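Local coordinates for protein 4-hydroxythreonine-4-phosphate dehydrogenase (Legionella pneumophila subsp. pneumophila, PDB 6XMY) that probably catalyses the NAD(P)-dependent oxidation of 4-(phosphooxy)-L-threonine in pyridoxine 5'-phosphate biosynthesis, using a divalent metal ion, at residues Gly17-Ile22 and Ala84-Gly89; Ser202-Val207 and His259-Val264; Asn206-Asn211 and Leu246-Met251. All coordinates share one frame; numbering follows the deposited sequence.

In the fold
Contact 1 stands apart from the other two: its centre lies 39 Å from those of contacts 2 and 3, on the opposite side of the chain's centre. It joins two loops near the NAD pocket, which I22 helps to line, although the side chain of A20 is still about 11 Å from the cofactor. Contacts 2 and 3 have centres 12 Å apart and share N206 and V207, because strand 204-208 pairs with 262-265 in one and with the end of 241-246 in the other. In contact 2 the side chain of V264 is about 12 Å from that of the zinc ligand H268; contact 3 lies away from the annotated sites.

Contact 1: Gly17-Ile22 and Ala84-Gly89; sequences GEPAGI and APVISG. With EDO (1,2-ethanediol), chain F; EDO (1,2-ethanediol), chain E.
A type I beta turn, E18 to G21, in the loop between strand 12-15 and helix 23-29 carries P19 and A20 against the extended loop 84-89, at the border of the NAD pocket to which I22 belongs. One hydrogen bond ties the two loops: G89 N gives its hydrogen to A20 O at 2.8 Å, reaching a lone pair in the carbonyl plane. The rest is van der Waals contact, of carbons with one another and with carbonyl oxygens. V86 is the residue of 84-89 that points at the turn, and its two methyls divide the work. CG1, anti to the backbone N (chi1 178°), lies 3.6 Å from P19 O and near the CA of A20, while CG2 meets P19 CB at 3.7 Å; the proline and valine side chains cross at about a right angle. The methyl of A20 approaches the backbone instead, with CB 3.8 Å from I87 O. Within the turn, E18 OE1 accepts the N-H of A20 at 3.0 Å through its anti side, 30° out of the carboxylate plane. R49 of helix 43-52 holds P19 O and G21 O by hydrogen bonds, and the side chain of L45 touches both P19 and V86. Two ethanediols, probably from the crystallisation liquor, lie beside V86, where R49 and E52 also bond to ethanediol: one takes the N-H of V86 on O1 at 3.0 Å and gives a hydrogen to V86 O from O2 at 2.9 Å; the other donates from O1 to S88 OG at 3.2 Å. S88 OG is also hydrogen-bonded to E52. V86 N and O thus bond to diol while its methyls touch both diols and turn, and the turn's carbonyls meet donors from two places, G89 and R49.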
ATOM      1  N   GLY A  17     -11.141   4.408   4.417  1.00 10.01           N
ATOM      2  CA  GLY A  17     -10.385   3.876   5.542  1.00  9.44           C
ATOM      3  C   GLY A  17     -11.052   4.093   6.897  1.00  8.19           C
ATOM      4  O   GLY A  17     -12.276   4.203   7.014  1.00  8.89           O
ATOM      5  N   GLU A  18     -10.222   4.111   7.937  1.00  8.32           N
ATOM      6  CA  GLU A  18     -10.713   4.270   9.302  1.00  9.02           C
ATOM      7  C   GLU A  18     -11.409   5.623   9.452  1.00  7.84           C
ATOM      8  O   GLU A  18     -10.780   6.662   9.218  1.00  9.35           O
ATOM      9  CB  GLU A  18      -9.543   4.143  10.279  1.00  9.31           C
ATOM     10  CG  GLU A  18      -9.836   4.656  11.679  1.00 10.04           C
ATOM     11  CD  GLU A  18     -11.063   4.038  12.304  1.00 10.46           C
ATOM     12  OE1 GLU A  18     -11.876   4.801  12.866  1.00 10.11           O
ATOM     13  OE2 GLU A  18     -11.228   2.803  12.240  1.00 10.45           O
ATOM     14  N   PRO A  19     -12.704   5.654   9.777  1.00  8.37           N
ATOM     15  CA  PRO A  19     -13.440   6.919   9.678  1.00  9.72           C
ATOM     16  C   PRO A  19     -13.026   7.951  10.706  1.00  9.63           C
ATOM     17  O   PRO A  19     -13.171   9.153  10.439  1.00 10.64           O
ATOM     18  CB  PRO A  19     -14.903   6.496   9.868  1.00 10.17           C
ATOM     19  CG  PRO A  19     -14.829   5.189  10.595  1.00  9.21           C
ATOM     20  CD  PRO A  19     -13.586   4.521  10.099  1.00  8.38           C
ATOM     21  N   ALA A  20     -12.507   7.525  11.868  1.00  8.95           N
ATOM     22  CA  ALA A  20     -12.090   8.461  12.905  1.00 11.26           C
ATOM     23  C   ALA A  20     -10.712   9.052  12.637  1.00 10.44           C
ATOM     24  O   ALA A  20     -10.316   9.996  13.333  1.00 10.59           O
ATOM     25  CB  ALA A  20     -12.084   7.767  14.272  1.00 11.23           C
ATOM     26  N   GLY A  21      -9.979   8.512  11.669  1.00 10.32           N
ATOM     27  CA  GLY A  21      -8.654   8.972  11.327  1.00  9.54           C
ATOM     28  C   GLY A  21      -8.657   9.939  10.161  1.00  9.07           C
ATOM     29  O   GLY A  21      -9.694  10.486   9.769  1.00 10.63           O
ATOM     30  N   ILE A  22      -7.471  10.137   9.576  1.00  9.53           N
ATOM     31  CA  ILE A  22      -7.318  11.148   8.531  1.00  9.75           C
ATOM     32  C   ILE A  22      -7.733  10.663   7.148  1.00  9.54           C
ATOM     33  O   ILE A  22      -7.708  11.459   6.200  1.00 10.35           O
ATOM     34  CB  ILE A  22      -5.894  11.742   8.460  1.00 10.39           C
ATOM     35  CG1 ILE A  22      -4.842  10.645   8.230  1.00 11.94           C
ATOM     36  CG2 ILE A  22      -5.614  12.602   9.692  1.00 12.90           C
ATOM     37  CD1 ILE A  22      -3.463  11.201   7.885  1.00 13.78           C
ATOM     38  N   ALA A  84     -22.200   3.605  13.502  1.00 13.80           N
ATOM     39  CA  ALA A  84     -22.422   4.659  14.476  1.00 15.02           C
ATOM     40  C   ALA A  84     -21.800   5.947  13.963  1.00 13.17           C
ATOM     41  O   ALA A  84     -20.767   5.916  13.282  1.00 14.57           O
ATOM     42  CB  ALA A  84     -21.815   4.313  15.844  1.00 18.11           C
ATOM     43  N   PRO A  85     -22.407   7.091  14.272  1.00 13.64           N
ATOM     44  CA  PRO A  85     -21.808   8.371  13.889  1.00 13.70           C
ATOM     45  C   PRO A  85     -20.403   8.498  14.447  1.00 11.82           C
ATOM     46  O   PRO A  85     -20.093   8.008  15.537  1.00 13.41           O
ATOM     47  CB  PRO A  85     -22.754   9.404  14.514  1.00 17.62           C
ATOM     48  CG  PRO A  85     -24.060   8.707  14.549  1.00 18.07           C
ATOM     49  CD  PRO A  85     -23.748   7.264  14.851  1.00 16.07           C
ATOM     50  N   VAL A  86     -19.566   9.180  13.683  1.00 12.22           N
ATOM     51  CA  VAL A  86     -18.126   9.215  13.898  1.00 10.66           C
ATOM     52  C   VAL A  86     -17.763  10.482  14.658  1.00 13.48           C
ATOM     53  O   VAL A  86     -18.290  11.566  14.382  1.00 15.90           O
ATOM     54  CB  VAL A  86     -17.393   9.150  12.543  1.00 10.20           C
ATOM     55  CG1 VAL A  86     -15.879   9.227  12.756  1.00 12.04           C
ATOM     56  CG2 VAL A  86     -17.772   7.880  11.771  1.00 13.84           C
ATOM     57  N   ILE A  87     -16.836  10.349  15.603  1.00 12.32           N
ATOM     58  CA  ILE A  87     -16.236  11.479  16.298  1.00 12.24           C
ATOM     59  C   ILE A  87     -14.765  11.491  15.912  1.00 11.92           C
ATOM     60  O   ILE A  87     -14.075  10.478  16.073  1.00 12.12           O
ATOM     61  CB  ILE A  87     -16.422  11.348  17.817  1.00 12.21           C
ATOM     62  CG1 ILE A  87     -17.916  11.389  18.163  1.00 13.88           C
ATOM     63  CG2 ILE A  87     -15.655  12.443  18.558  1.00 15.49           C
ATOM     64  CD1 ILE A  87     -18.219  10.894  19.558  1.00 15.02           C
ATOM     65  N   SER A  88     -14.293  12.616  15.373  1.00 12.66           N
ATOM     66  CA  SER A  88     -12.914  12.702  14.901  0.74 10.97           C
ATOM     67  C   SER A  88     -11.930  12.300  15.988  1.00 11.17           C
ATOM     68  O   SER A  88     -12.004  12.787  17.122  1.00 13.80           O
ATOM     69  CB  SER A  88     -12.608  14.125  14.445  0.74 15.11           C
ATOM     70  OG  SER A  88     -13.500  14.498  13.422  0.74 14.67           O
ATOM     71  N   GLY A  89     -10.999  11.418  15.632  1.00 11.71           N
ATOM     72  CA  GLY A  89      -9.958  10.985  16.545  1.00 12.22           C
ATOM     73  C   GLY A  89     -10.362   9.909  17.526  1.00 13.23           C
ATOM     74  O   GLY A  89      -9.500   9.418  18.267  1.00 16.07           O
TER
HETATM   75  C1  EDO F 405     -21.286  11.242  10.761  1.00 24.97           C
HETATM   76  O1  EDO F 405     -20.621  10.004  11.045  1.00 18.75           O
HETATM   77  C2  EDO F 405     -20.601  12.392  11.493  1.00 30.98           C
HETATM   78  O2  EDO F 405     -20.723  12.244  12.917  1.00 34.70           O
HETATM   79  C1  EDO E 404     -17.066  13.677  11.637  1.00 25.67           C
HETATM   80  O1  EDO E 404     -16.050  12.880  12.248  1.00 25.77           O
HETATM   81  C2  EDO E 404     -16.800  15.134  11.973  1.00 24.77           C
HETATM   82  O2  EDO E 404     -15.553  15.495  11.379  1.00 23.44           O

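Contact 2: Ser202-Val207 and His259-Val264; sequences SPKINV and HCDAYV
N206 and Y263 are paired in a parallel beta bridge between strands 204-207 and 262-264, neighbours in the alpha/beta core of this PdxA-family enzyme; I205 with A262 and V207 with V264 are the other two bridges. The strand axes approach to 4.7 Å. The pairing is sewn by N206 itself, whose N donates to A262 O at 3.0 Å and whose O accepts V264 N. From there its side chain can be followed outward. CB lies 3.9 Å from Y263 CD1, approaching the ring obliquely, and equally close to the sulfur of C260. With CG beside the backbone N (chi1 -74°), the amide is carried over C260, and CG sits 3.5 Å from C260 CB. At the tip OD1 takes a hydrogen from a water that also contacts H259 O, while ND2 makes a weak hydrogen bond to N258 O. The sulfur of C260 also stands above one face of the Y263 ring, offset toward the rim, so it touches both the amide and the ring. On the other side of the sheet I205 CG2 meets V264 CG2 at 3.5 Å, and the side chains of V207 and V264 lie side by side, both touching helix 180-197. Just before the strand, D261 grips K204 twice: its N-H goes to K204 O at 2.7 Å, and its carboxylate oxygen OD2 accepts the N-H of K204. This last bond is almost straight, 171° at the hydrogen, with D261 OD2 using its anti lone pair toward K204 N at 2.8 Å and also accepting from a water that bridges to S202 O.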
ATOM      1  N   SER A 202      15.291  -5.199 -17.529  1.00 26.30           N
ATOM      2  CA  SER A 202      16.115  -6.202 -16.850  0.61 25.96           C
ATOM      3  C   SER A 202      16.395  -5.726 -15.432  1.00 24.68           C
ATOM      4  O   SER A 202      17.476  -5.208 -15.130  1.00 25.91           O
ATOM      5  CB  SER A 202      17.412  -6.468 -17.621  0.61 24.30           C
ATOM      6  OG  SER A 202      17.146  -7.015 -18.905  0.61 24.88           O
ATOM      7  N   PRO A 203      15.435  -5.902 -14.527  1.00 19.50           N
ATOM      8  CA  PRO A 203      15.572  -5.335 -13.180  1.00 17.52           C
ATOM      9  C   PRO A 203      16.782  -5.862 -12.425  1.00 16.99           C
ATOM     10  O   PRO A 203      17.104  -7.050 -12.468  1.00 21.10           O
ATOM     11  CB  PRO A 203      14.269  -5.761 -12.491  1.00 19.48           C
ATOM     12  CG  PRO A 203      13.314  -6.011 -13.607  1.00 20.74           C
ATOM     13  CD  PRO A 203      14.134  -6.563 -14.720  1.00 21.10           C
ATOM     14  N   LYS A 204      17.464  -4.951 -11.737  0.52 14.86           N
ATOM     15  CA  LYS A 204      18.509  -5.302 -10.786  0.52 14.54           C
ATOM     16  C   LYS A 204      17.944  -5.141  -9.384  0.52 13.14           C
ATOM     17  O   LYS A 204      17.392  -4.088  -9.047  0.52 14.25           O
ATOM     18  CB  LYS A 204      19.737  -4.409 -10.963  0.52 16.13           C
ATOM     19  CG  LYS A 204      20.390  -4.563 -12.319  0.52 18.29           C
ATOM     20  CD  LYS A 204      21.688  -3.779 -12.430  0.52 19.54           C
ATOM     21  CE  LYS A 204      22.305  -3.966 -13.809  0.52 22.03           C
ATOM     22  NZ  LYS A 204      21.333  -3.633 -14.893  0.52 23.86           N
ATOM     23  N   ILE A 205      18.060  -6.190  -8.577  1.00 11.49           N
ATOM     24  CA  ILE A 205      17.416  -6.248  -7.267  1.00 11.34           C
ATOM     25  C   ILE A 205      18.474  -6.527  -6.203  1.00  9.46           C
ATOM     26  O   ILE A 205      19.163  -7.551  -6.262  1.00 12.19           O
ATOM     27  CB  ILE A 205      16.299  -7.306  -7.254  1.00 11.76           C
ATOM     28  CG1 ILE A 205      15.205  -6.944  -8.277  1.00 12.09           C
ATOM     29  CG2 ILE A 205      15.729  -7.472  -5.861  1.00 12.13           C
ATOM     30  CD1 ILE A 205      14.218  -8.067  -8.528  1.00 13.48           C
ATOM     31  N   ASN A 206      18.590  -5.632  -5.220  1.00 10.47           N
ATOM     32  CA  ASN A 206      19.559  -5.784  -4.135  1.00 10.56           C
ATOM     33  C   ASN A 206      18.834  -6.279  -2.889  1.00  9.49           C
ATOM     34  O   ASN A 206      17.802  -5.717  -2.511  1.00 11.16           O
ATOM     35  CB  ASN A 206      20.253  -4.451  -3.846  1.00 11.71           C
ATOM     36  CG  ASN A 206      21.271  -4.085  -4.904  1.00 13.53           C
ATOM     37  OD1 ASN A 206      21.369  -4.751  -5.932  1.00 15.46           O
ATOM     38  ND2 ASN A 206      22.024  -3.023  -4.670  1.00 15.76           N
ATOM     39  N   VAL A 207      19.356  -7.340  -2.270  1.00  9.61           N
ATOM     40  CA  VAL A 207      18.642  -8.096  -1.242  1.00  9.38           C
ATOM     41  C   VAL A 207      19.404  -8.038   0.077  1.00  8.31           C
ATOM     42  O   VAL A 207      20.581  -8.413   0.138  1.00  9.58           O
ATOM     43  CB  VAL A 207      18.419  -9.557  -1.675  1.00  9.73           C
ATOM     44  CG1 VAL A 207      17.591 -10.292  -0.636  1.00  9.34           C
ATOM     45  CG2 VAL A 207      17.763  -9.619  -3.047  1.00 10.57           C
ATOM     46  N   HIS A 259      24.053   0.354  -8.128  1.00 36.15           N
ATOM     47  CA  HIS A 259      22.718   0.821  -8.480  1.00 36.22           C
ATOM     48  C   HIS A 259      21.772  -0.355  -8.686  1.00 27.93           C
ATOM     49  O   HIS A 259      22.158  -1.409  -9.198  1.00 28.47           O
ATOM     50  CB  HIS A 259      22.766   1.674  -9.748  1.00 43.88           C
ATOM     51  CG  HIS A 259      21.415   2.093 -10.244  1.00 53.96           C
ATOM     52  ND1 HIS A 259      20.753   1.429 -11.255  1.00 58.27           N
ATOM     53  CD2 HIS A 259      20.597   3.102  -9.859  1.00 57.87           C
ATOM     54  CE1 HIS A 259      19.589   2.015 -11.476  1.00 59.50           C
ATOM     55  NE2 HIS A 259      19.469   3.032 -10.642  1.00 59.14           N
ATOM     56  N   CYS A 260      20.521  -0.169  -8.277  1.00 20.34           N
ATOM     57  CA  CYS A 260      19.515  -1.204  -8.449  1.00 17.63           C
ATOM     58  C   CYS A 260      18.172  -0.546  -8.722  1.00 16.16           C
ATOM     59  O   CYS A 260      17.992   0.661  -8.544  1.00 20.04           O
ATOM     60  CB  CYS A 260      19.440  -2.153  -7.243  1.00 18.10           C
ATOM     61  SG  CYS A 260      18.788  -1.422  -5.720  1.00 18.24           S
ATOM     62  N   ASP A 261      17.233  -1.363  -9.181  1.00 13.46           N
ATOM     63  CA  ASP A 261      15.877  -0.914  -9.447  1.00 14.81           C
ATOM     64  C   ASP A 261      14.957  -1.118  -8.257  1.00 14.59           C
ATOM     65  O   ASP A 261      13.909  -0.473  -8.187  1.00 15.77           O
ATOM     66  CB  ASP A 261      15.326  -1.644 -10.672  1.00 16.36           C
ATOM     67  CG  ASP A 261      16.152  -1.386 -11.901  1.00 19.41           C
ATOM     68  OD1 ASP A 261      16.170  -0.226 -12.359  1.00 20.10           O
ATOM     69  OD2 ASP A 261      16.816  -2.329 -12.383  1.00 19.16           O
ATOM     70  N   ALA A 262      15.336  -1.979  -7.318  1.00 12.69           N
ATOM     71  CA  ALA A 262      14.553  -2.175  -6.108  1.00 11.63           C
ATOM     72  C   ALA A 262      15.418  -2.868  -5.077  1.00 10.66           C
ATOM     73  O   ALA A 262      16.308  -3.655  -5.416  1.00 12.44           O
ATOM     74  CB  ALA A 262      13.299  -3.019  -6.365  1.00 14.78           C
ATOM     75  N   TYR A 263      15.137  -2.557  -3.818  1.00  9.72           N
ATOM     76  CA  TYR A 263      15.691  -3.265  -2.680  1.00 10.13           C
ATOM     77  C   TYR A 263      14.673  -4.265  -2.156  1.00 10.21           C
ATOM     78  O   TYR A 263      13.461  -4.060  -2.261  1.00  9.74           O
ATOM     79  CB  TYR A 263      16.020  -2.292  -1.548  1.00  9.16           C
ATOM     80  CG  TYR A 263      17.053  -1.261  -1.904  1.00 11.92           C
ATOM     81  CD1 TYR A 263      18.408  -1.585  -1.926  1.00 11.64           C
ATOM     82  CD2 TYR A 263      16.684   0.041  -2.202  1.00 16.54           C
ATOM     83  CE1 TYR A 263      19.361  -0.647  -2.252  1.00 13.84           C
ATOM     84  CE2 TYR A 263      17.627   0.992  -2.528  1.00 17.03           C
ATOM     85  CZ  TYR A 263      18.968   0.647  -2.543  1.00 14.13           C
ATOM     86  OH  TYR A 263      19.918   1.591  -2.857  1.00 18.06           O
ATOM     87  N   VAL A 264      15.179  -5.341  -1.574  1.00  9.54           N
ATOM     88  CA  VAL A 264      14.369  -6.304  -0.845  1.00  8.68           C
ATOM     89  C   VAL A 264      14.866  -6.330   0.594  1.00  8.56           C
ATOM     90  O   VAL A 264      16.047  -6.599   0.848  1.00 10.45           O
ATOM     91  CB  VAL A 264      14.434  -7.698  -1.484  1.00  8.46           C
ATOM     92  CG1 VAL A 264      13.716  -8.706  -0.624  1.00  9.30           C
ATOM     93  CG2 VAL A 264      13.841  -7.662  -2.878  1.00 10.88           C
TER
HETATM   94  O   HOH W   1      17.953  -2.382 -14.802  1.00 29.60           O
HETATM   95  O   HOH W   2      23.156  -3.587  -7.743  1.00 25.82           O

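Contact 3: Asn206-Asn211 and Leu246-Met251; sequences NVAGLN and LPADTM
V207 and L246 begin the backbone pairing: two hydrogen bonds flank the parallel bridge of A208 with L246. L246 N donates to V207 O at 2.8 Å, and L246 O takes the hydrogen of G209 N at 2.8 Å. The same oxygen receives a CA-H...O contact from A208 CA at 3.4 Å, so L246 O is approached by two successive residues.

The van der Waals contacts of the side chains gather on the face of strand 206-208 that carries N206 and A208. One branch of L246, CD1, reaches 3.8 Å from N206 CB and lies close to the amide carbon, the two side chains crossing at a slant. M251 comes from the short, weakly bonded helix 248-251. Its chain is extended through chi2 and turns at chi3 (78°), which brings the sulfur SD beside the backbone, 3.6 Å from A208 N, and folds the terminal methyl CE back to 3.8 Å from A208 CB. The methyl CB of A248 comes up to the same A208 CB at 4.3 Å, and Q270 of helix 268-279 touches both alanines.

A water adds a side-chain polar link. It accepts from N206 ND2 and donates to M251 O at 2.7 Å, tying the amide to the end of the helical turn.

Within the turn, P247 O accepts T250 N and, weakly, M251 N. Together these contacts mark the place where strand 241-246, the outermost strand on this side within the chain, leaves its parallel neighbour 204-208 and passes through P247 into a weakly bonded helical turn packed across the end of that neighbour, at the last strand of the parallel set 262-265, 204-208, 241-246 in this alpha/beta fold.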
ATOM      1  N   ASN A 206      18.590  -5.632  -5.220  1.00 10.47           N
ATOM      2  CA  ASN A 206      19.559  -5.784  -4.135  1.00 10.56           C
ATOM      3  C   ASN A 206      18.834  -6.279  -2.889  1.00  9.49           C
ATOM      4  O   ASN A 206      17.802  -5.717  -2.511  1.00 11.16           O
ATOM      5  CB  ASN A 206      20.253  -4.451  -3.846  1.00 11.71           C
ATOM      6  CG  ASN A 206      21.271  -4.085  -4.904  1.00 13.53           C
ATOM      7  OD1 ASN A 206      21.369  -4.751  -5.932  1.00 15.46           O
ATOM      8  ND2 ASN A 206      22.024  -3.023  -4.670  1.00 15.76           N
ATOM      9  N   VAL A 207      19.356  -7.340  -2.270  1.00  9.61           N
ATOM     10  CA  VAL A 207      18.642  -8.096  -1.242  1.00  9.38           C
ATOM     11  C   VAL A 207      19.404  -8.038   0.077  1.00  8.31           C
ATOM     12  O   VAL A 207      20.581  -8.413   0.138  1.00  9.58           O
ATOM     13  CB  VAL A 207      18.419  -9.557  -1.675  1.00  9.73           C
ATOM     14  CG1 VAL A 207      17.591 -10.292  -0.636  1.00  9.34           C
ATOM     15  CG2 VAL A 207      17.763  -9.619  -3.047  1.00 10.57           C
ATOM     16  N   ALA A 208      18.715  -7.629   1.137  1.00  8.72           N
ATOM     17  CA  ALA A 208      19.322  -7.591   2.464  1.00  7.48           C
ATOM     18  C   ALA A 208      19.448  -8.995   3.043  1.00  8.50           C
ATOM     19  O   ALA A 208      18.648  -9.891   2.754  1.00 10.64           O
ATOM     20  CB  ALA A 208      18.457  -6.762   3.419  1.00  8.97           C
ATOM     21  N   GLY A 209      20.462  -9.182   3.885  1.00  9.22           N
ATOM     22  CA  GLY A 209      20.465 -10.323   4.767  1.00  9.76           C
ATOM     23  C   GLY A 209      19.407 -10.179   5.851  1.00 10.90           C
ATOM     24  O   GLY A 209      18.736  -9.151   5.986  1.00 11.58           O
ATOM     25  N   LEU A 210      19.243 -11.251   6.630  1.00 10.55           N
ATOM     26  CA  LEU A 210      18.338 -11.225   7.778  1.00  9.46           C
ATOM     27  C   LEU A 210      19.009 -10.645   9.014  1.00  9.85           C
ATOM     28  O   LEU A 210      18.374  -9.912   9.787  1.00 10.22           O
ATOM     29  CB  LEU A 210      17.846 -12.639   8.079  1.00  9.53           C
ATOM     30  CG  LEU A 210      16.994 -12.773   9.338  1.00  9.53           C
ATOM     31  CD1 LEU A 210      15.677 -12.030   9.151  1.00 11.73           C
ATOM     32  CD2 LEU A 210      16.765 -14.228   9.658  1.00 12.32           C
ATOM     33  N   ASN A 211      20.285 -10.977   9.215  1.00  8.67           N
ATOM     34  CA  ASN A 211      21.054 -10.658  10.405  1.00  9.79           C
ATOM     35  C   ASN A 211      21.942  -9.441  10.181  1.00 10.12           C
ATOM     36  O   ASN A 211      22.240  -9.078   9.039  1.00 10.18           O
ATOM     37  CB  ASN A 211      21.914 -11.873  10.744  1.00 10.17           C
ATOM     38  CG  ASN A 211      21.065 -13.066  11.111  1.00  9.93           C
ATOM     39  OD1 ASN A 211      20.297 -12.999  12.065  1.00 10.76           O
ATOM     40  ND2 ASN A 211      21.144 -14.140  10.320  1.00  9.62           N
ATOM     41  N   LEU A 246      23.088  -8.489   1.433  1.00 10.10           N
ATOM     42  CA  LEU A 246      23.804  -7.272   1.775  1.00  9.46           C
ATOM     43  C   LEU A 246      23.480  -6.826   3.200  1.00  9.88           C
ATOM     44  O   LEU A 246      22.391  -7.092   3.716  1.00 10.16           O
ATOM     45  CB  LEU A 246      23.392  -6.149   0.816  1.00 10.45           C
ATOM     46  CG  LEU A 246      23.694  -6.417  -0.657  1.00 11.30           C
ATOM     47  CD1 LEU A 246      23.077  -5.324  -1.518  1.00 13.76           C
ATOM     48  CD2 LEU A 246      25.192  -6.503  -0.871  1.00 15.69           C
ATOM     49  N   PRO A 247      24.401  -6.135   3.860  1.00 11.06           N
ATOM     50  CA  PRO A 247      24.105  -5.621   5.201  1.00  9.64           C
ATOM     51  C   PRO A 247      23.120  -4.465   5.108  1.00  8.64           C
ATOM     52  O   PRO A 247      23.347  -3.493   4.384  1.00 10.42           O
ATOM     53  CB  PRO A 247      25.473  -5.162   5.709  1.00 11.16           C
ATOM     54  CG  PRO A 247      26.236  -4.827   4.459  1.00 16.21           C
ATOM     55  CD  PRO A 247      25.784  -5.842   3.438  1.00 12.88           C
ATOM     56  N   ALA A 248      22.020  -4.572   5.856  1.00  9.14           N
ATOM     57  CA  ALA A 248      20.955  -3.583   5.723  1.00 10.20           C
ATOM     58  C   ALA A 248      21.383  -2.195   6.170  1.00 10.83           C
ATOM     59  O   ALA A 248      20.793  -1.203   5.725  1.00 12.01           O
ATOM     60  CB  ALA A 248      19.716  -4.015   6.509  1.00 10.22           C
ATOM     61  N   ASP A 249      22.379  -2.097   7.049  1.00  9.28           N
ATOM     62  CA  ASP A 249      22.753  -0.793   7.570  1.00 10.69           C
ATOM     63  C   ASP A 249      23.532   0.045   6.570  1.00  9.67           C
ATOM     64  O   ASP A 249      23.616   1.259   6.760  1.00 12.04           O
ATOM     65  CB  ASP A 249      23.484  -0.900   8.909  1.00 11.15           C
ATOM     66  CG  ASP A 249      24.830  -1.584   8.797  1.00 12.74           C
ATOM     67  OD1 ASP A 249      24.940  -2.606   8.077  1.00 12.60           O
ATOM     68  OD2 ASP A 249      25.786  -1.093   9.442  1.00 18.18           O
ATOM     69  N   THR A 250      24.067  -0.550   5.492  1.00  9.70           N
ATOM     70  CA  THR A 250      24.674   0.247   4.429  1.00 10.44           C
ATOM     71  C   THR A 250      24.112   0.001   3.029  1.00 11.52           C
ATOM     72  O   THR A 250      24.474   0.737   2.105  1.00 12.59           O
ATOM     73  CB  THR A 250      26.199   0.071   4.398  1.00 11.45           C
ATOM     74  OG1 THR A 250      26.515  -1.323   4.283  1.00 11.71           O
ATOM     75  CG2 THR A 250      26.844   0.661   5.657  1.00 13.12           C
ATOM     76  N   MET A 251      23.201  -0.962   2.851  1.00 10.80           N
ATOM     77  CA  MET A 251      22.703  -1.312   1.519  0.72 11.48           C
ATOM     78  C   MET A 251      22.031  -0.129   0.835  1.00 11.98           C
ATOM     79  O   MET A 251      22.088   0.008  -0.393  1.00 12.64           O
ATOM     80  CB  MET A 251      21.692  -2.457   1.655  0.72 12.50           C
ATOM     81  CG  MET A 251      20.961  -2.835   0.376  0.72 14.05           C
ATOM     82  SD  MET A 251      19.866  -4.269   0.575  0.72 14.33           S
ATOM     83  CE  MET A 251      18.445  -3.551   1.390  0.72 11.91           C
TER
HETATM   84  O   HOH W   3      22.952  -1.671  -2.277  1.00 19.05           O